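PDB 5YY3: uncharacterized protein AsqI from Emericella nidulans, which catalyses, as a zinc-dependent cyclopenase, the conversion of 4'-methoxycyclopenin into 4'-methoxyviridicatin with release of methyl isocyanate, a step in aspoquinolone biosynthesis. Local coordinates for residues Pro138-Leu141 against Lys142-Pro145; Ser185-Tyr188 against Trp189-Tyr193; Val428-Leu431 against Gln432-Ser436; Met602-Pro605 against Phe606-Ala609; Arg608-Thr611 against Gln612-Glu615. All blocks are in the same frame, centred on the assembly; numbering follows the deposited sequence.

Contact 1: residues Pro138-Leu141 against Lys142-Pro145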
loop_
_atom_site.group_PDB
_atom_site.type_symbol
_atom_site.label_atom_id
_atom_site.label_comp_id
_atom_site.label_asym_id
_atom_site.label_seq_id
_atom_site.Cartn_x
_atom_site.Cartn_y
_atom_site.Cartn_z
ATOM N N PRO A 138 -29.550 33.726 1.324
ATOM C CA PRO A 138 -28.150 33.866 1.734
ATOM C C PRO A 138 -27.257 33.437 0.570
ATOM O O PRO A 138 -27.651 32.554 -0.192
ATOM C CB PRO A 138 -28.023 32.932 2.942
ATOM C CG PRO A 138 -29.303 32.145 2.988
ATOM C CD PRO A 138 -30.336 32.906 2.257
ATOM N N PRO A 139 -26.085 34.072 0.417
ATOM C CA PRO A 139 -25.227 33.806 -0.744
ATOM C C PRO A 139 -24.749 32.358 -0.814
ATOM O O PRO A 139 -24.759 31.650 0.193
ATOM C CB PRO A 139 -24.034 34.755 -0.530
ATOM C CG PRO A 139 -24.548 35.818 0.391
ATOM C CD PRO A 139 -25.532 35.119 1.291
ATOM N N PRO A 140 -24.352 31.919 -2.009
ATOM C CA PRO A 140 -23.612 30.664 -2.161
ATOM C C PRO A 140 -22.413 30.622 -1.217
ATOM O O PRO A 140 -21.829 31.665 -0.963
ATOM C CB PRO A 140 -23.162 30.705 -3.626
ATOM C CG PRO A 140 -24.240 31.490 -4.314
ATOM C CD PRO A 140 -24.712 32.518 -3.308
ATOM N N LEU A 141 -22.058 29.449 -0.704
ATOM C CA LEU A 141 -20.857 29.311 0.112
ATOM C C LEU A 141 -19.644 29.841 -0.639
ATOM O O LEU A 141 -18.672 30.283 -0.024
ATOM C CB LEU A 141 -20.624 27.850 0.511
ATOM C CG LEU A 141 -19.297 27.516 1.215
ATOM C CD1 LEU A 141 -19.265 28.157 2.567
ATOM C CD2 LEU A 141 -19.087 25.998 1.332
ATOM N N LYS A 142 -19.716 29.812 -1.971
ATOM C CA LYS A 142 -18.604 30.245 -2.794
ATOM C C LYS A 142 -18.274 31.720 -2.577
ATOM O O LYS A 142 -17.154 32.145 -2.821
ATOM C CB LYS A 142 -18.880 30.001 -4.274
ATOM C CG LYS A 142 -17.554 29.947 -5.048
ATOM C CD LYS A 142 -17.628 30.454 -6.487
ATOM C CE LYS A 142 -16.216 30.692 -7.078
ATOM N NZ LYS A 142 -15.236 31.083 -6.024
ATOM N N ASN A 143 -19.245 32.505 -2.123
ATOM C CA ASN A 143 -19.001 33.921 -1.886
ATOM C C ASN A 143 -18.270 34.202 -0.579
ATOM O O ASN A 143 -17.818 35.325 -0.368
ATOM C CB ASN A 143 -20.317 34.718 -1.904
ATOM C CG ASN A 143 -20.909 34.856 -3.294
ATOM O OD1 ASN A 143 -20.463 34.207 -4.242
ATOM N ND2 ASN A 143 -21.902 35.735 -3.427
ATOM N N HIS A 144 -18.161 33.196 0.286
ATOM C CA HIS A 144 -17.551 33.370 1.592
ATOM C C HIS A 144 -16.111 33.843 1.426
ATOM O O HIS A 144 -15.414 33.397 0.508
ATOM C CB HIS A 144 -17.617 32.061 2.378
ATOM C CG HIS A 144 -17.217 32.196 3.812
ATOM N ND1 HIS A 144 -15.904 32.350 4.212
ATOM C CD2 HIS A 144 -17.958 32.204 4.947
ATOM C CE1 HIS A 144 -15.855 32.443 5.531
ATOM N NE2 HIS A 144 -17.089 32.359 6.002
ATOM N N PRO A 145 -15.674 34.775 2.293
ATOM C CA PRO A 145 -14.311 35.328 2.261
ATOM C C PRO A 145 -13.197 34.281 2.151
ATOM O O PRO A 145 -12.155 34.578 1.567
ATOM C CB PRO A 145 -14.208 36.069 3.602
ATOM C CG PRO A 145 -15.595 36.520 3.877
ATOM C CD PRO A 145 -16.513 35.449 3.306
#
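The carbonyl oxygen of P140 accepts a hydrogen bond from the backbone N of N143, with O and N 3.0 Å apart. One residue further on, L141 O takes the N-H of H144 at the same length, 3.0 Å from O to N. Each bond spans three residues, the spacing of a 3-10 helix, and the two together wind L141-N143 into a single short turn. Proline suits position 140 because it lends its carbonyl to the turn and has no N-H to satisfy at the entry. P145 suits the exit, since a proline disfavours helical angles in the residue before it, and H144 is indeed extended.

This turn lies in the loop between helices 129-133 and 174-177 of the hemocyanin-type metal-binding domain. The backbone turn brings N143 CB 3.5 Å from P140 O. From there CG lies anti to the carbonyl carbon of N143 (chi1 -72°), which points the amide back along the polyproline run and sets ND2 3.7 Å from P139 CB. L141 goes the other way. Its leucine branches enter an apolar setting made by Y187, F147 and F385, while CD1 stays 4.2 Å from H144 CB, a loose contact. The imidazole of H144 swings off the turn (chi1 -171°), and P145 CD lies 3.2 Å above the plane of its ring, toward the rim; its ND1 is hydrogen-bonded to the backbone N of F146, so this nitrogen acts as the acceptor. K142, partly exposed, sends its ammonium end away to a cation-pi contact with F455.

Contact 2: residues Ser185-Tyr188 against Trp189-Tyr193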
loop_
_atom_site.group_PDB
_atom_site.type_symbol
_atom_site.label_atom_id
_atom_site.label_comp_id
_atom_site.label_asym_id
_atom_site.label_seq_id
_atom_site.Cartn_x
_atom_site.Cartn_y
_atom_site.Cartn_z
ATOM N N SER A 185 -24.390 22.705 1.036
ATOM C CA SER A 185 -25.628 22.184 1.623
ATOM C C SER A 185 -25.610 22.232 3.153
ATOM O O SER A 185 -26.597 22.605 3.799
ATOM C CB SER A 185 -25.876 20.749 1.157
ATOM O OG SER A 185 -26.739 20.079 2.060
ATOM N N HIS A 186 -24.485 21.820 3.725
ATOM C CA HIS A 186 -24.307 21.772 5.164
ATOM C C HIS A 186 -24.356 23.186 5.736
ATOM O O HIS A 186 -24.862 23.421 6.834
ATOM C CB HIS A 186 -22.975 21.098 5.486
ATOM C CG HIS A 186 -22.599 21.119 6.936
ATOM N ND1 HIS A 186 -23.078 20.198 7.842
ATOM C CD2 HIS A 186 -21.759 21.931 7.627
ATOM C CE1 HIS A 186 -22.554 20.441 9.028
ATOM N NE2 HIS A 186 -21.750 21.484 8.925
ATOM N N TYR A 187 -23.816 24.116 4.964
ATOM C CA TYR A 187 -23.703 25.519 5.338
ATOM C C TYR A 187 -25.084 26.157 5.439
ATOM O O TYR A 187 -25.377 26.883 6.386
ATOM C CB TYR A 187 -22.824 26.207 4.307
ATOM C CG TYR A 187 -22.783 27.714 4.249
ATOM C CD1 TYR A 187 -22.033 28.456 5.165
ATOM C CD2 TYR A 187 -23.402 28.393 3.202
ATOM C CE1 TYR A 187 -21.947 29.840 5.070
ATOM C CE2 TYR A 187 -23.323 29.766 3.094
ATOM C CZ TYR A 187 -22.590 30.485 4.027
ATOM O OH TYR A 187 -22.522 31.854 3.915
ATOM N N TYR A 188 -25.942 25.858 4.473
ATOM C CA TYR A 188 -27.300 26.362 4.513
ATOM C C TYR A 188 -28.111 25.631 5.583
ATOM O O TYR A 188 -28.974 26.225 6.221
ATOM C CB TYR A 188 -27.961 26.231 3.128
ATOM C CG TYR A 188 -29.391 26.748 3.068
ATOM C CD1 TYR A 188 -29.686 28.093 3.312
ATOM C CD2 TYR A 188 -30.448 25.894 2.767
ATOM C CE1 TYR A 188 -31.003 28.571 3.265
ATOM C CE2 TYR A 188 -31.769 26.363 2.707
ATOM C CZ TYR A 188 -32.039 27.699 2.956
ATOM O OH TYR A 188 -33.345 28.151 2.897
ATOM N N TRP A 189 -27.821 24.350 5.788
ATOM C CA TRP A 189 -28.586 23.547 6.734
ATOM C C TRP A 189 -28.585 24.179 8.116
ATOM O O TRP A 189 -29.593 24.194 8.813
ATOM C CB TRP A 189 -28.031 22.124 6.821
ATOM C CG TRP A 189 -28.907 21.165 7.587
ATOM C CD1 TRP A 189 -29.941 20.438 7.090
ATOM C CD2 TRP A 189 -28.817 20.826 8.980
ATOM N NE1 TRP A 189 -30.503 19.666 8.082
ATOM C CE2 TRP A 189 -29.830 19.888 9.251
ATOM C CE3 TRP A 189 -27.974 21.223 10.021
ATOM C CZ2 TRP A 189 -30.032 19.346 10.516
ATOM C CZ3 TRP A 189 -28.180 20.677 11.293
ATOM C CH2 TRP A 189 -29.197 19.751 11.521
ATOM N N HIS A 190 -27.437 24.703 8.511
ATOM C CA HIS A 190 -27.311 25.274 9.835
ATOM C C HIS A 190 -28.083 26.582 9.919
ATOM O O HIS A 190 -28.668 26.887 10.960
ATOM C CB HIS A 190 -25.837 25.440 10.193
ATOM C CG HIS A 190 -25.180 24.143 10.557
ATOM N ND1 HIS A 190 -25.732 23.268 11.469
ATOM C CD2 HIS A 190 -24.053 23.552 10.103
ATOM C CE1 HIS A 190 -24.959 22.204 11.581
ATOM N NE2 HIS A 190 -23.935 22.350 10.763
ATOM N N MET A 191 -28.128 27.336 8.820
ATOM C CA MET A 191 -28.965 28.522 8.799
ATOM C C MET A 191 -30.422 28.105 8.955
ATOM O O MET A 191 -31.182 28.742 9.683
ATOM C CB MET A 191 -28.772 29.321 7.519
ATOM C CG MET A 191 -27.344 29.779 7.312
ATOM S SD MET A 191 -27.204 30.655 5.757
ATOM C CE MET A 191 -25.446 30.657 5.491
ATOM N N VAL A 192 -30.807 27.029 8.278
ATOM C CA VAL A 192 -32.167 26.524 8.396
ATOM C C VAL A 192 -32.464 26.083 9.821
ATOM O O VAL A 192 -33.460 26.493 10.419
ATOM C CB VAL A 192 -32.420 25.353 7.441
ATOM C CG1 VAL A 192 -33.694 24.589 7.848
ATOM C CG2 VAL A 192 -32.549 25.869 6.030
ATOM N N TYR A 193 -31.574 25.256 10.357
ATOM C CA TYR A 193 -31.776 24.606 11.644
ATOM C C TYR A 193 -31.831 25.603 12.813
ATOM O O TYR A 193 -32.638 25.437 13.729
ATOM C CB TYR A 193 -30.662 23.579 11.873
ATOM C CG TYR A 193 -30.793 22.805 13.158
ATOM C CD1 TYR A 193 -31.645 21.701 13.241
ATOM C CD2 TYR A 193 -30.069 23.174 14.296
ATOM C CE1 TYR A 193 -31.772 20.977 14.415
ATOM C CE2 TYR A 193 -30.192 22.455 15.481
ATOM C CZ TYR A 193 -31.047 21.359 15.537
ATOM O OH TYR A 193 -31.186 20.644 16.716
#
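H186 and H190, one helical turn apart, bring their imidazoles together as an offset edge-to-face pair, the edge of H190 directed at the face of H186 with the planes at 88°. The two NE2 atoms are 3.0 Å apart. Different first torsions bring the rings together, H186 having CG anti to its backbone N (chi1 174°) and H190 having it anti to the carbonyl carbon (chi1 -76°).

The same four-residue spacing packs two tyrosines. M191, extended beyond CG, lays its methyl over the face of Y187 with CE 3.5 Å from the ring centroid; SD stands above the same ring at a distance, a Met-aromatic contact. V192 CG2 sits over the face of Y188, 3.8 Å from its centroid. M191 and V192 are buried against T126 of helix 114-127, and W189 is buried against V213 and V217 of helix 210-231; a slim valine and a flexible methionine suit the first interface, a broad indole the second. The tyrosines and histidines they meet are partly exposed. Packing is looser where M191 SD passes 4.3 Å from Y188 CD1, and the backbone bond from H190 N to H186 O is weak, at 3.3 Å.

H186 and H190 form the HxxxH pair of a hemocyanin-type metal helix, and both bind zinc together with H218. Two imidazole nitrogens held so near each other on one helix face suit convergence on a single shared metal ion.

Contact 3: residues Val428-Leu431 against Gln432-Ser436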
loop_
_atom_site.group_PDB
_atom_site.type_symbol
_atom_site.label_atom_id
_atom_site.label_comp_id
_atom_site.label_asym_id
_atom_site.label_seq_id
_atom_site.Cartn_x
_atom_site.Cartn_y
_atom_site.Cartn_z
ATOM N N VAL A 428 -36.629 -2.591 -8.635
ATOM C CA VAL A 428 -35.463 -2.487 -9.485
ATOM C C VAL A 428 -34.763 -1.113 -9.318
ATOM O O VAL A 428 -35.426 -0.079 -9.186
ATOM C CB VAL A 428 -35.841 -2.716 -10.978
ATOM C CG1 VAL A 428 -34.625 -2.631 -11.857
ATOM C CG2 VAL A 428 -36.512 -4.079 -11.172
ATOM N N VAL A 429 -33.430 -1.113 -9.302
ATOM C CA VAL A 429 -32.650 0.122 -9.468
ATOM C C VAL A 429 -31.887 0.023 -10.803
ATOM O O VAL A 429 -31.179 -0.962 -11.027
ATOM C CB VAL A 429 -31.661 0.350 -8.274
ATOM C CG1 VAL A 429 -30.973 1.702 -8.378
ATOM C CG2 VAL A 429 -32.405 0.244 -6.936
ATOM N N ARG A 430 -32.059 1.009 -11.690
ATOM C CA ARG A 430 -31.524 0.943 -13.070
ATOM C C ARG A 430 -30.938 2.243 -13.522
ATOM O O ARG A 430 -31.341 3.292 -13.045
ATOM C CB ARG A 430 -32.601 0.670 -14.133
ATOM C CG ARG A 430 -33.800 -0.084 -13.744
ATOM C CD ARG A 430 -34.486 -0.608 -15.002
ATOM N NE ARG A 430 -35.533 0.245 -15.545
ATOM C CZ ARG A 430 -36.418 -0.206 -16.423
ATOM N NH1 ARG A 430 -36.322 -1.462 -16.838
ATOM N NH2 ARG A 430 -37.385 0.578 -16.892
ATOM N N LEU A 431 -30.100 2.182 -14.548
ATOM C CA LEU A 431 -29.754 3.373 -15.310
ATOM C C LEU A 431 -30.987 3.892 -16.048
ATOM O O LEU A 431 -31.906 3.133 -16.376
ATOM C CB LEU A 431 -28.643 3.075 -16.315
ATOM C CG LEU A 431 -27.272 2.701 -15.754
ATOM C CD1 LEU A 431 -26.386 2.158 -16.866
ATOM C CD2 LEU A 431 -26.636 3.931 -15.111
ATOM N N GLN A 432 -31.006 5.190 -16.308
ATOM C CA GLN A 432 -32.063 5.746 -17.120
ATOM C C GLN A 432 -31.791 5.430 -18.589
ATOM O O GLN A 432 -32.707 5.106 -19.345
ATOM C CB GLN A 432 -32.170 7.244 -16.906
ATOM C CG GLN A 432 -32.817 7.633 -15.603
ATOM C CD GLN A 432 -33.014 9.121 -15.535
ATOM O OE1 GLN A 432 -33.456 9.744 -16.509
ATOM N NE2 GLN A 432 -32.652 9.716 -14.406
ATOM N N ASP A 433 -30.527 5.539 -18.981
ATOM C CA ASP A 433 -30.096 5.167 -20.317
ATOM C C ASP A 433 -29.826 3.670 -20.380
ATOM O O ASP A 433 -28.828 3.207 -19.854
ATOM C CB ASP A 433 -28.854 5.956 -20.704
ATOM C CG ASP A 433 -28.285 5.545 -22.052
ATOM O OD1 ASP A 433 -28.944 4.792 -22.804
ATOM O OD2 ASP A 433 -27.162 5.992 -22.358
ATOM N N ARG A 434 -30.718 2.926 -21.023
ATOM C CA ARG A 434 -30.604 1.470 -21.107
ATOM C C ARG A 434 -30.159 0.985 -22.495
ATOM O O ARG A 434 -30.504 -0.131 -22.914
ATOM C CB ARG A 434 -31.944 0.825 -20.746
ATOM C CG ARG A 434 -32.417 1.147 -19.346
ATOM C CD ARG A 434 -33.758 0.497 -19.024
ATOM N NE ARG A 434 -34.918 1.335 -19.345
ATOM C CZ ARG A 434 -35.279 2.422 -18.655
ATOM N NH1 ARG A 434 -34.539 2.859 -17.629
ATOM N NH2 ARG A 434 -36.372 3.100 -19.011
ATOM N N SER A 435 -29.398 1.823 -23.197
ATOM C CA SER A 435 -29.053 1.576 -24.602
ATOM C C SER A 435 -27.823 0.689 -24.779
ATOM O O SER A 435 -27.741 -0.047 -25.757
ATOM C CB SER A 435 -28.842 2.906 -25.339
ATOM O OG SER A 435 -27.507 3.357 -25.201
ATOM N N SER A 436 -26.871 0.765 -23.846
ATOM C CA SER A 436 -25.675 -0.081 -23.868
ATOM C C SER A 436 -25.973 -1.557 -24.168
ATOM O O SER A 436 -26.977 -2.105 -23.714
ATOM C CB SER A 436 -24.934 0.019 -22.538
ATOM O OG SER A 436 -23.762 -0.778 -22.571
#
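R430 and L431 finish strand 422-431 in extended form, and the chain then bends at Q432, which has helical angles (phi -77°, psi -41°); from beyond the bend the long side chain of R434 reaches back to R430. The strand edge is still paired here, R430 and Q432 bonding through their backbones to E468 and P466 of strand 461-475. Further on an Asx turn fixes the loop: D433 OD1 accepts the backbone N of S435 at 3.0 Å, a role for which the short aspartate side chain is well suited.

Across the bend the two guanidinium groups lie flat on one another, centres 3.6 Å apart and planes at 18°. The closest atoms are R430 NH2 and R434 CZ, at 3.3 Å. A bend at chi3 in each arginine chain turns its flat end into this stack. The other face of the R434 guanidinium has Q432 O 3.3 Å above it, toward the rim, and at its edge NH1 makes a weak bond to L431 O, 2.9 Å long.

R430 NE forms a salt bridge with E468, to which R434 NH1 adds a long, weak ion pair; D441 is a similarly weak partner of R430. The stack of two cations is thus probably made tolerable by the shared carboxylate of E468 and by carbonyl oxygens near R434, with the partly exposed setting allowing water to screen the remaining charge.

Contact 4: residues Met602-Pro605 against Phe606-Ala609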
loop_
_atom_site.group_PDB
_atom_site.type_symbol
_atom_site.label_atom_id
_atom_site.label_comp_id
_atom_site.label_asym_id
_atom_site.label_seq_id
_atom_site.Cartn_x
_atom_site.Cartn_y
_atom_site.Cartn_z
ATOM N N MET A 602 -38.315 10.748 10.945
ATOM C CA MET A 602 -37.348 10.732 9.855
ATOM C C MET A 602 -36.551 9.422 9.825
ATOM O O MET A 602 -36.117 8.907 10.849
ATOM C CB MET A 602 -36.407 11.929 9.959
ATOM C CG MET A 602 -37.049 13.286 9.607
ATOM S SD MET A 602 -37.622 13.610 7.898
ATOM C CE MET A 602 -36.652 12.513 6.837
ATOM N N GLY A 603 -36.406 8.852 8.641
ATOM C CA GLY A 603 -35.659 7.617 8.491
ATOM C C GLY A 603 -36.422 6.352 8.798
ATOM O O GLY A 603 -35.833 5.271 8.820
ATOM N N TYR A 604 -37.729 6.479 9.023
ATOM C CA TYR A 604 -38.600 5.318 9.222
ATOM C C TYR A 604 -38.497 4.368 8.040
ATOM O O TYR A 604 -38.550 4.807 6.891
ATOM C CB TYR A 604 -40.048 5.764 9.402
ATOM C CG TYR A 604 -41.005 4.633 9.694
ATOM C CD1 TYR A 604 -41.199 4.189 10.998
ATOM C CD2 TYR A 604 -41.712 4.006 8.671
ATOM C CE1 TYR A 604 -42.067 3.151 11.284
ATOM C CE2 TYR A 604 -42.588 2.957 8.951
ATOM C CZ TYR A 604 -42.762 2.541 10.266
ATOM O OH TYR A 604 -43.636 1.513 10.569
ATOM N N PRO A 605 -38.416 3.059 8.302
ATOM C CA PRO A 605 -38.552 2.356 9.583
ATOM C C PRO A 605 -37.231 1.985 10.254
ATOM O O PRO A 605 -37.211 1.176 11.185
ATOM C CB PRO A 605 -39.301 1.091 9.178
ATOM C CG PRO A 605 -38.717 0.772 7.815
ATOM C CD PRO A 605 -38.383 2.111 7.170
ATOM N N PHE A 606 -36.133 2.561 9.787
ATOM C CA PHE A 606 -34.833 2.201 10.335
ATOM C C PHE A 606 -34.394 3.085 11.495
ATOM O O PHE A 606 -33.264 2.987 11.936
ATOM C CB PHE A 606 -33.771 2.234 9.235
ATOM C CG PHE A 606 -33.964 1.165 8.190
ATOM C CD1 PHE A 606 -33.711 -0.162 8.492
ATOM C CD2 PHE A 606 -34.410 1.491 6.917
ATOM C CE1 PHE A 606 -33.873 -1.133 7.549
ATOM C CE2 PHE A 606 -34.587 0.518 5.968
ATOM C CZ PHE A 606 -34.312 -0.795 6.281
ATOM N N ASN A 607 -35.298 3.927 11.994
ATOM C CA ASN A 607 -34.960 4.908 13.020
ATOM C C ASN A 607 -35.175 4.374 14.436
ATOM O O ASN A 607 -34.720 4.978 15.406
ATOM C CB ASN A 607 -35.765 6.188 12.808
ATOM C CG ASN A 607 -37.264 5.948 12.863
ATOM O OD1 ASN A 607 -37.737 4.850 12.562
ATOM N ND2 ASN A 607 -38.020 6.977 13.248
ATOM N N ARG A 608 -35.849 3.234 14.548
ATOM C CA ARG A 608 -35.956 2.509 15.823
ATOM C C ARG A 608 -35.699 1.039 15.574
ATOM O O ARG A 608 -35.772 0.598 14.436
ATOM C CB ARG A 608 -37.339 2.689 16.459
ATOM C CG ARG A 608 -37.422 3.854 17.394
ATOM C CD ARG A 608 -38.841 4.274 17.596
ATOM N NE ARG A 608 -39.072 5.541 16.917
ATOM C CZ ARG A 608 -38.675 6.713 17.397
ATOM N NH1 ARG A 608 -38.059 6.754 18.567
ATOM N NH2 ARG A 608 -38.913 7.837 16.721
ATOM N N ALA A 609 -35.415 0.271 16.619
ATOM C CA ALA A 609 -35.232 -1.160 16.420
ATOM C C ALA A 609 -36.577 -1.767 16.031
ATOM O O ALA A 609 -37.622 -1.166 16.286
ATOM C CB ALA A 609 -34.677 -1.827 17.668
#
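N607 holds its CG between the backbone N and the carbonyl carbon (chi1 60°), which folds the amide back over the preceding residues and brings OD1 3.5 Å from Y604 CA. The course of the backbone itself puts N607 CB 3.4 Å from M602 O. G603 has a positive phi of 83°, and its backbone angles call for glycine, which has no CB to press on the M602 carbonyl oxygen. The amide and the Y604 ring stand nearly perpendicular, with planes at 81°, and N607 OD1 is 3.9 Å from Y604 CD1.

Polar needs are met unevenly. N607 OD1 is hydrogen-bonded to Q413, whereas ND2 is buried with no partner in the model. The G603 carbonyl receives F606 N at 2.9 Å, in its own plane and on a lone pair.

The peptide bond between Y604 and P605 is cis, and it places P605 CB 3.7 Å above the centre of the Y604 ring. P605 and F606 lie side by side, P605 CD 4.0 Å from F606 CD2, and the F606 ring goes on into an aromatic cluster, stacked on W507 and meeting F576 and F494 edge-to-face. A large flat side chain fits such a buried spot.

With a cis proline at the third place and the fourth residue's N-H bonded to the first residue's carbonyl, G603-F606 is a type VI beta turn, here buried in the Ig-like part of the protein between strand 571-580 and helix 611-614.

Contact 5: residues Arg608-Thr611 against Gln612-Glu615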
loop_
_atom_site.group_PDB
_atom_site.type_symbol
_atom_site.label_atom_id
_atom_site.label_comp_id
_atom_site.label_asym_id
_atom_site.label_seq_id
_atom_site.Cartn_x
_atom_site.Cartn_y
_atom_site.Cartn_z
ATOM N N ARG A 608 -35.849 3.234 14.548
ATOM C CA ARG A 608 -35.956 2.509 15.823
ATOM C C ARG A 608 -35.699 1.039 15.574
ATOM O O ARG A 608 -35.772 0.598 14.436
ATOM C CB ARG A 608 -37.339 2.689 16.459
ATOM C CG ARG A 608 -37.422 3.854 17.394
ATOM C CD ARG A 608 -38.841 4.274 17.596
ATOM N NE ARG A 608 -39.072 5.541 16.917
ATOM C CZ ARG A 608 -38.675 6.713 17.397
ATOM N NH1 ARG A 608 -38.059 6.754 18.567
ATOM N NH2 ARG A 608 -38.913 7.837 16.721
ATOM N N ALA A 609 -35.415 0.271 16.619
ATOM C CA ALA A 609 -35.232 -1.160 16.420
ATOM C C ALA A 609 -36.577 -1.767 16.031
ATOM O O ALA A 609 -37.622 -1.166 16.286
ATOM C CB ALA A 609 -34.677 -1.827 17.668
ATOM N N TRP A 610 -36.557 -2.946 15.412
ATOM C CA TRP A 610 -37.802 -3.612 15.035
ATOM C C TRP A 610 -38.151 -4.658 16.059
ATOM O O TRP A 610 -37.312 -5.450 16.493
ATOM C CB TRP A 610 -37.713 -4.265 13.659
ATOM C CG TRP A 610 -37.431 -3.320 12.559
ATOM C CD1 TRP A 610 -37.415 -1.953 12.629
ATOM C CD2 TRP A 610 -37.100 -3.662 11.207
ATOM N NE1 TRP A 610 -37.095 -1.425 11.395
ATOM C CE2 TRP A 610 -36.895 -2.456 10.509
ATOM C CE3 TRP A 610 -36.960 -4.874 10.521
ATOM C CZ2 TRP A 610 -36.559 -2.426 9.159
ATOM C CZ3 TRP A 610 -36.627 -4.846 9.187
ATOM C CH2 TRP A 610 -36.430 -3.629 8.515
ATOM N N THR A 611 -39.417 -4.661 16.434
ATOM C CA THR A 611 -39.869 -5.498 17.520
ATOM C C THR A 611 -39.821 -6.971 17.071
ATOM O O THR A 611 -39.595 -7.875 17.882
ATOM C CB THR A 611 -41.276 -5.063 17.964
ATOM O OG1 THR A 611 -41.528 -5.557 19.275
ATOM C CG2 THR A 611 -42.328 -5.588 17.025
ATOM N N GLN A 612 -39.975 -7.196 15.767
ATOM C CA GLN A 612 -39.862 -8.535 15.191
ATOM C C GLN A 612 -38.474 -9.153 15.428
ATOM O O GLN A 612 -38.325 -10.376 15.447
ATOM C CB GLN A 612 -40.164 -8.496 13.690
ATOM C CG GLN A 612 -41.663 -8.379 13.321
ATOM C CD GLN A 612 -42.244 -6.989 13.574
ATOM O OE1 GLN A 612 -41.518 -5.994 13.613
ATOM N NE2 GLN A 612 -43.559 -6.916 13.726
ATOM N N LEU A 613 -37.467 -8.299 15.606
ATOM C CA LEU A 613 -36.108 -8.756 15.883
ATOM C C LEU A 613 -35.759 -8.717 17.378
ATOM O O LEU A 613 -35.171 -9.668 17.895
ATOM C CB LEU A 613 -35.108 -7.924 15.096
ATOM C CG LEU A 613 -35.239 -7.980 13.574
ATOM C CD1 LEU A 613 -34.165 -7.122 12.930
ATOM C CD2 LEU A 613 -35.125 -9.405 13.108
ATOM N N THR A 614 -36.127 -7.641 18.081
ATOM C CA THR A 614 -35.822 -7.560 19.510
ATOM C C THR A 614 -36.547 -8.641 20.309
ATOM O O THR A 614 -36.064 -9.054 21.370
ATOM C CB THR A 614 -36.174 -6.190 20.109
ATOM O OG1 THR A 614 -37.555 -5.907 19.872
ATOM C CG2 THR A 614 -35.318 -5.094 19.476
ATOM N N GLU A 615 -37.682 -9.119 19.798
ATOM C CA GLU A 615 -38.447 -10.150 20.500
ATOM C C GLU A 615 -38.250 -11.545 19.892
ATOM O O GLU A 615 -38.812 -12.523 20.377
ATOM C CB GLU A 615 -39.944 -9.783 20.526
ATOM C CG GLU A 615 -40.252 -8.527 21.360
ATOM C CD GLU A 615 -41.706 -8.058 21.243
ATOM O OE1 GLU A 615 -42.477 -8.669 20.456
ATOM O OE2 GLU A 615 -42.065 -7.071 21.933
#
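The indole of W610 has L613 CD1 coming at it obliquely, 4.3 Å from CE3, while Y504 meets it edge-to-face and the F606 ring at about 30°; its NE1 is hydrogen-bonded to P605 O. W610 holds the N-cap position of the short helix 611-614, and here it is the backbone carbonyl that starts the helix. W610 O accepts from two N-H groups, T614 N at 3.0 Å with a nearly straight bond (170°) and L613 N, also at 3.0 Å. T611 O takes E615 N at 3.0 Å.

The second flat group, the amide of Q612, bends back at chi2 so that OE1 comes 3.5 Å from T611 CG2. Glutamine suits the place because both ends of its amide are used: NE2 gives to D414 and OE1 accepts from the backbone N of I415. L613 is a leucine for a different reason, as it packs on I623 and I626 of helix 623-626.

T614 keeps OG1 between its backbone N and carbonyl carbon (chi1 57°), near T611 CA. That leaves the methyl branch to reach toward the chain before the helix, where T614 CG2 touches A609 CB at 3.8 Å.

In the fold
Along the chain the contacts follow in numerical order. Contacts 1 and 2 belong to the hemocyanin-type metal-binding domain; their centres are about 12 Å apart, with P138 packing on M191 and L141 on Y187, so the loop turn backs helix 180-193, which supplies two zinc ligands. Contacts 4 and 5, in the Ig-like part, share R608 and A609, have centres about 11 Å apart and are joined by a probable hydrogen bond between P605 O and W610 NE1. Contact 3, a surface feature ending strand 422-431, has its centre about 29 to 36 Å from those of the others. Contacts 2 and 4 approach to about 9 Å between nearest atoms, so the Ig-like part lies close to the metal helix.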